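Local structure of ESX secretion system protein EccC (Thermomonospora curvata, 4NH0) at residues 261-266 against 577-582; 733-738 against 761-766. The protein forms part of the ESX type VII secretion system, where it has weak ATPase activity and may act as the translocase that exports EsxA and EsxB. One frame throughout, in Å; residues are numbered along the deposited sequence.

Contact 1 (261-266 against 577-582); sequences YNLDPA and DVVVRQ
Leu263 N donates to Gln582 OE1 at 2.9 Å, a nearly straight bond (N-H...O 160°) that arrives within the plane of the amide carbonyl. The two side chains cross at about a right angle, bringing Leu263 CB to 3.3 Å from Gln582 OE1, while Leu263 CD1 reaches on to Val579 CG1 at 4.1 Å. The other amide end, Gln582 NE2, lies 3.5 Å from Tyr261 CA, bonds Pro260 O and turns weakly back to Val578 O of its own helix. Gln582 CG stands beside its backbone N (chi1 -52°) and the chain beyond is extended, which carries the amide off the helix to the 261-263 backbone. Replacing Gln582 by an alanine would probably leave both Leu263 N and Pro260 O without their mate from the helix, and the loop less firmly tied to it. Beside this, Val578 CG1 meets the Tyr261 ring obliquely, 3.8 Å from Tyr261 CD1. In the next shell Asp264 caps the start of helix 265-268, accepting from Ala266 N, and Val579 and Val580 rest on Met330 and Leu356. A short helix docked in this way is consistent with the linker between FtsK 1 and FtsK 2 binding the first ATPase domain.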
loop_
_atom_site.group_PDB
_atom_site.type_symbol
_atom_site.label_atom_id
_atom_site.label_comp_id
_atom_site.label_asym_id
_atom_site.label_seq_id
_atom_site.Cartn_x
_atom_site.Cartn_y
_atom_site.Cartn_z
ATOM N N TYR A 261 40.988 -2.189 -39.518
ATOM C CA TYR A 261 40.271 -0.923 -39.412
ATOM C C TYR A 261 39.189 -0.773 -40.477
ATOM O O TYR A 261 38.490 0.239 -40.523
ATOM C CB TYR A 261 41.250 0.249 -39.497
ATOM C CG TYR A 261 42.168 0.360 -38.301
ATOM C CD1 TYR A 261 41.795 1.091 -37.181
ATOM C CD2 TYR A 261 43.406 -0.267 -38.290
ATOM C CE1 TYR A 261 42.628 1.195 -36.084
ATOM C CE2 TYR A 261 44.247 -0.168 -37.198
ATOM C CZ TYR A 261 43.853 0.563 -36.099
ATOM O OH TYR A 261 44.687 0.665 -35.008
ATOM N N ASN A 262 39.050 -1.782 -41.330
ATOM C CA ASN A 262 38.009 -1.777 -42.348
ATOM C C ASN A 262 37.293 -3.120 -42.411
ATOM O O ASN A 262 37.422 -3.861 -43.386
ATOM C CB ASN A 262 38.595 -1.426 -43.717
ATOM C CG ASN A 262 37.526 -1.193 -44.767
ATOM O OD1 ASN A 262 36.369 -0.924 -44.443
ATOM N ND2 ASN A 262 37.909 -1.298 -46.034
ATOM N N LEU A 263 36.543 -3.433 -41.361
ATOM C CA LEU A 263 35.805 -4.686 -41.301
ATOM C C LEU A 263 34.454 -4.561 -41.990
ATOM O O LEU A 263 33.746 -3.570 -41.815
ATOM C CB LEU A 263 35.608 -5.130 -39.850
ATOM C CG LEU A 263 36.874 -5.366 -39.025
ATOM C CD1 LEU A 263 36.527 -5.946 -37.665
ATOM C CD2 LEU A 263 37.842 -6.273 -39.767
ATOM N N ASP A 264 34.106 -5.570 -42.778
ATOM C CA ASP A 264 32.804 -5.621 -43.424
ATOM C C ASP A 264 31.999 -6.773 -42.839
ATOM O O ASP A 264 32.260 -7.935 -43.145
ATOM C CB ASP A 264 32.957 -5.778 -44.940
ATOM C CG ASP A 264 31.653 -5.562 -45.689
ATOM O OD1 ASP A 264 30.585 -5.505 -45.045
ATOM O OD2 ASP A 264 31.699 -5.452 -46.932
ATOM N N PRO A 265 31.017 -6.451 -41.984
ATOM C CA PRO A 265 30.153 -7.437 -41.329
ATOM C C PRO A 265 29.466 -8.368 -42.322
ATOM O O PRO A 265 29.128 -9.500 -41.978
ATOM C CB PRO A 265 29.126 -6.570 -40.597
ATOM C CG PRO A 265 29.833 -5.286 -40.354
ATOM C CD PRO A 265 30.706 -5.076 -41.555
ATOM N N ALA A 266 29.267 -7.889 -43.545
ATOM C CA ALA A 266 28.642 -8.687 -44.590
ATOM C C ALA A 266 29.547 -9.832 -45.034
ATOM O O ALA A 266 29.068 -10.919 -45.353
ATOM C CB ALA A 266 28.278 -7.809 -45.775
ATOM N N ASP A 577 38.716 -3.027 -28.822
ATOM C CA ASP A 577 37.905 -1.828 -28.993
ATOM C C ASP A 577 37.674 -1.508 -30.465
ATOM O O ASP A 577 36.574 -1.124 -30.856
ATOM C CB ASP A 577 38.566 -0.636 -28.299
ATOM C CG ASP A 577 38.668 -0.819 -26.798
ATOM O OD1 ASP A 577 37.764 -1.449 -26.212
ATOM O OD2 ASP A 577 39.654 -0.333 -26.206
ATOM N N VAL A 578 38.715 -1.670 -31.275
ATOM C CA VAL A 578 38.635 -1.383 -32.703
ATOM C C VAL A 578 37.614 -2.282 -33.394
ATOM O O VAL A 578 36.831 -1.824 -34.226
ATOM C CB VAL A 578 40.005 -1.551 -33.388
ATOM C CG1 VAL A 578 39.889 -1.306 -34.883
ATOM C CG2 VAL A 578 41.024 -0.610 -32.769
ATOM N N VAL A 579 37.623 -3.562 -33.038
ATOM C CA VAL A 579 36.702 -4.524 -33.629
ATOM C C VAL A 579 35.257 -4.243 -33.227
ATOM O O VAL A 579 34.401 -4.032 -34.084
ATOM C CB VAL A 579 37.062 -5.967 -33.229
ATOM C CG1 VAL A 579 35.975 -6.927 -33.674
ATOM C CG2 VAL A 579 38.401 -6.363 -33.825
ATOM N N VAL A 580 34.998 -4.235 -31.922
ATOM C CA VAL A 580 33.651 -4.038 -31.392
ATOM C C VAL A 580 33.019 -2.744 -31.900
ATOM O O VAL A 580 31.824 -2.701 -32.197
ATOM C CB VAL A 580 33.658 -4.027 -29.849
ATOM C CG1 VAL A 580 32.258 -3.797 -29.304
ATOM C CG2 VAL A 580 34.227 -5.329 -29.314
ATOM N N ARG A 581 33.833 -1.699 -32.015
ATOM C CA ARG A 581 33.374 -0.397 -32.489
ATOM C C ARG A 581 32.717 -0.480 -33.864
ATOM O O ARG A 581 31.763 0.244 -34.151
ATOM C CB ARG A 581 34.546 0.585 -32.532
ATOM C CG ARG A 581 34.200 1.974 -33.035
ATOM C CD ARG A 581 35.439 2.851 -33.071
ATOM N NE ARG A 581 36.469 2.294 -33.943
ATOM C CZ ARG A 581 37.733 2.702 -33.964
ATOM N NH1 ARG A 581 38.133 3.671 -33.152
ATOM N NH2 ARG A 581 38.601 2.136 -34.792
ATOM N N GLN A 582 33.223 -1.374 -34.707
ATOM C CA GLN A 582 32.726 -1.503 -36.071
ATOM C C GLN A 582 31.555 -2.476 -36.170
ATOM O O GLN A 582 30.669 -2.307 -37.005
ATOM C CB GLN A 582 33.853 -1.951 -37.003
ATOM C CG GLN A 582 35.106 -1.101 -36.906
ATOM C CD GLN A 582 36.193 -1.557 -37.857
ATOM O OE1 GLN A 582 35.914 -2.016 -38.964
ATOM N NE2 GLN A 582 37.444 -1.438 -37.427
#

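Contact 2 (733-738 against 761-766); sequences LEQREQ and AGDGFG
Arg736 reaches from helix 719-742 to Gly766 O with both terminal nitrogens, tying that helix to the loop that leads into strand 767-772 of the central sheet in FtsK 2, a P-loop NTPase domain. The geometry is end-on: Arg736 NH2 to Gly766 O is 2.7 Å and Arg736 NH1 to Gly766 O is 3.0 Å, with the oxygen only 3° out of the guanidinium plane. The NH2 bond comes in on a lone pair of the carbonyl, whereas NH1 sits almost in line with the C=O direction. Arg736 CG lies beside its backbone N (chi1 -72°), and the chain then runs extended to NE, which sends the charged end across to the loop.

Asp763 crosses this arm obliquely, its carboxylate turned 51° from the guanidinium. The two form a salt bridge through Arg736 NE and Asp763 OD2, but those atoms are modelled too close together, so the detail of the pairing is doubtful. Gln735 runs antiparallel to the Asp763 side chain, with Gln735 NE2 4.0 Å from Asp763 CB. Asp763 is presented by a type II' turn from Ala761 to Gly764, in which Gly762 has positive phi; Tyr751 OH bonds both Asp763 N and Phe765 O, bracing the loop from helix 748-756. Of the Phe765 side chain, CB comes nearest the arginine, 3.3 Å from Arg736 NH2, while its ring leads off to Leu732 and Tyr692. On the guanidinium, Arg736 NH1 serves two carbonyls, Gly766 O and Tyr799 O.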
loop_
_atom_site.group_PDB
_atom_site.type_symbol
_atom_site.label_atom_id
_atom_site.label_comp_id
_atom_site.label_asym_id
_atom_site.label_seq_id
_atom_site.Cartn_x
_atom_site.Cartn_y
_atom_site.Cartn_z
ATOM N N LEU A 733 -23.331 4.616 4.381
ATOM C CA LEU A 733 -23.569 3.188 4.235
ATOM C C LEU A 733 -25.011 2.845 4.580
ATOM O O LEU A 733 -25.681 2.132 3.838
ATOM C CB LEU A 733 -22.610 2.390 5.117
ATOM C CG LEU A 733 -22.709 0.870 5.011
ATOM C CD1 LEU A 733 -22.567 0.429 3.568
ATOM C CD2 LEU A 733 -21.661 0.202 5.882
ATOM N N GLU A 734 -25.485 3.366 5.707
ATOM C CA GLU A 734 -26.856 3.133 6.143
ATOM C C GLU A 734 -27.854 3.734 5.161
ATOM O O GLU A 734 -28.928 3.178 4.937
ATOM C CB GLU A 734 -27.079 3.713 7.540
ATOM C CG GLU A 734 -26.198 3.098 8.613
ATOM C CD GLU A 734 -26.303 3.824 9.939
ATOM O OE1 GLU A 734 -27.287 4.568 10.134
ATOM O OE2 GLU A 734 -25.399 3.654 10.782
ATOM N N GLN A 735 -27.492 4.872 4.580
ATOM C CA GLN A 735 -28.338 5.533 3.596
ATOM C C GLN A 735 -28.449 4.695 2.330
ATOM O O GLN A 735 -29.541 4.484 1.811
ATOM C CB GLN A 735 -27.792 6.921 3.261
ATOM C CG GLN A 735 -28.537 7.624 2.139
ATOM C CD GLN A 735 -27.977 8.999 1.838
ATOM O OE1 GLN A 735 -27.250 9.578 2.644
ATOM N NE2 GLN A 735 -28.313 9.529 0.669
ATOM N N ARG A 736 -27.312 4.210 1.844
ATOM C CA ARG A 736 -27.290 3.377 0.651
ATOM C C ARG A 736 -27.896 2.003 0.906
ATOM O O ARG A 736 -28.377 1.352 -0.016
ATOM C CB ARG A 736 -25.862 3.226 0.129
ATOM C CG ARG A 736 -25.305 4.483 -0.501
ATOM C CD ARG A 736 -23.943 4.238 -1.121
ATOM N NE ARG A 736 -23.516 5.362 -1.949
ATOM C CZ ARG A 736 -22.369 5.403 -2.616
ATOM N NH1 ARG A 736 -21.526 4.383 -2.552
ATOM N NH2 ARG A 736 -22.062 6.463 -3.347
ATOM N N GLU A 737 -27.864 1.563 2.159
ATOM C CA GLU A 737 -28.457 0.283 2.530
ATOM C C GLU A 737 -29.962 0.296 2.308
ATOM O O GLU A 737 -30.549 -0.710 1.915
ATOM C CB GLU A 737 -28.153 -0.055 3.991
ATOM C CG GLU A 737 -26.837 -0.780 4.210
ATOM C CD GLU A 737 -26.613 -1.147 5.663
ATOM O OE1 GLU A 737 -27.314 -0.590 6.533
ATOM O OE2 GLU A 737 -25.738 -1.994 5.934
ATOM N N GLN A 738 -30.578 1.443 2.559
ATOM C CA GLN A 738 -32.021 1.576 2.424
ATOM C C GLN A 738 -32.420 2.044 1.031
ATOM O O GLN A 738 -33.328 1.485 0.421
ATOM C CB GLN A 738 -32.567 2.543 3.477
ATOM C CG GLN A 738 -32.407 2.053 4.904
ATOM C CD GLN A 738 -33.136 0.748 5.156
ATOM O OE1 GLN A 738 -34.174 0.477 4.552
ATOM N NE2 GLN A 738 -32.595 -0.069 6.051
ATOM N N ALA A 761 -28.104 11.601 -9.893
ATOM C CA ALA A 761 -27.347 12.223 -8.813
ATOM C C ALA A 761 -27.029 11.215 -7.715
ATOM O O ALA A 761 -25.888 11.107 -7.271
ATOM C CB ALA A 761 -28.112 13.402 -8.243
ATOM N N GLY A 762 -28.047 10.483 -7.278
ATOM C CA GLY A 762 -27.870 9.459 -6.268
ATOM C C GLY A 762 -27.657 10.016 -4.876
ATOM O O GLY A 762 -28.501 10.741 -4.351
ATOM N N ASP A 763 -26.522 9.673 -4.277
ATOM C CA ASP A 763 -26.205 10.104 -2.924
ATOM C C ASP A 763 -25.340 11.355 -2.938
ATOM O O ASP A 763 -25.217 12.049 -1.931
ATOM C CB ASP A 763 -25.484 8.992 -2.161
ATOM C CG ASP A 763 -26.036 7.618 -2.473
ATOM O OD1 ASP A 763 -27.259 7.499 -2.694
ATOM O OD2 ASP A 763 -25.242 6.656 -2.502
ATOM N N GLY A 764 -24.743 11.636 -4.089
ATOM C CA GLY A 764 -23.766 12.700 -4.198
ATOM C C GLY A 764 -22.376 12.108 -4.109
ATOM O O GLY A 764 -21.376 12.795 -4.312
ATOM N N PHE A 765 -22.323 10.816 -3.803
ATOM C CA PHE A 765 -21.064 10.095 -3.684
ATOM C C PHE A 765 -20.907 9.073 -4.799
ATOM O O PHE A 765 -21.878 8.706 -5.459
ATOM C CB PHE A 765 -20.971 9.384 -2.331
ATOM C CG PHE A 765 -20.849 10.311 -1.158
ATOM C CD1 PHE A 765 -19.611 10.767 -0.749
ATOM C CD2 PHE A 765 -21.970 10.708 -0.454
ATOM C CE1 PHE A 765 -19.494 11.613 0.332
ATOM C CE2 PHE A 765 -21.858 11.552 0.630
ATOM C CZ PHE A 765 -20.619 12.006 1.021
ATOM N N GLY A 766 -19.677 8.616 -5.001
ATOM C CA GLY A 766 -19.404 7.521 -5.912
ATOM C C GLY A 766 -18.881 6.339 -5.122
ATOM O O GLY A 766 -19.557 5.841 -4.222
#

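In the fold
Contacts 1 and 2 are separate: their centres lie 72 Å apart, their nearest atoms about 57 Å apart, and they fall on opposite sides of the chain's centre, at 51 Å and 27 Å from it. Along the chain they are in series, 577-582 preceding 733-738. Contact 1 spans 310 residues and brings helix 575-583 back to 261-266, across a large part of the chain; contact 2 spans only 22 and lies wholly inside FtsK 2. Both lie away from the nucleotide sites, including the probable catalytic residue Glu425 and the first P-loop, and neither touches the ATP and magnesium bound in FtsK 2.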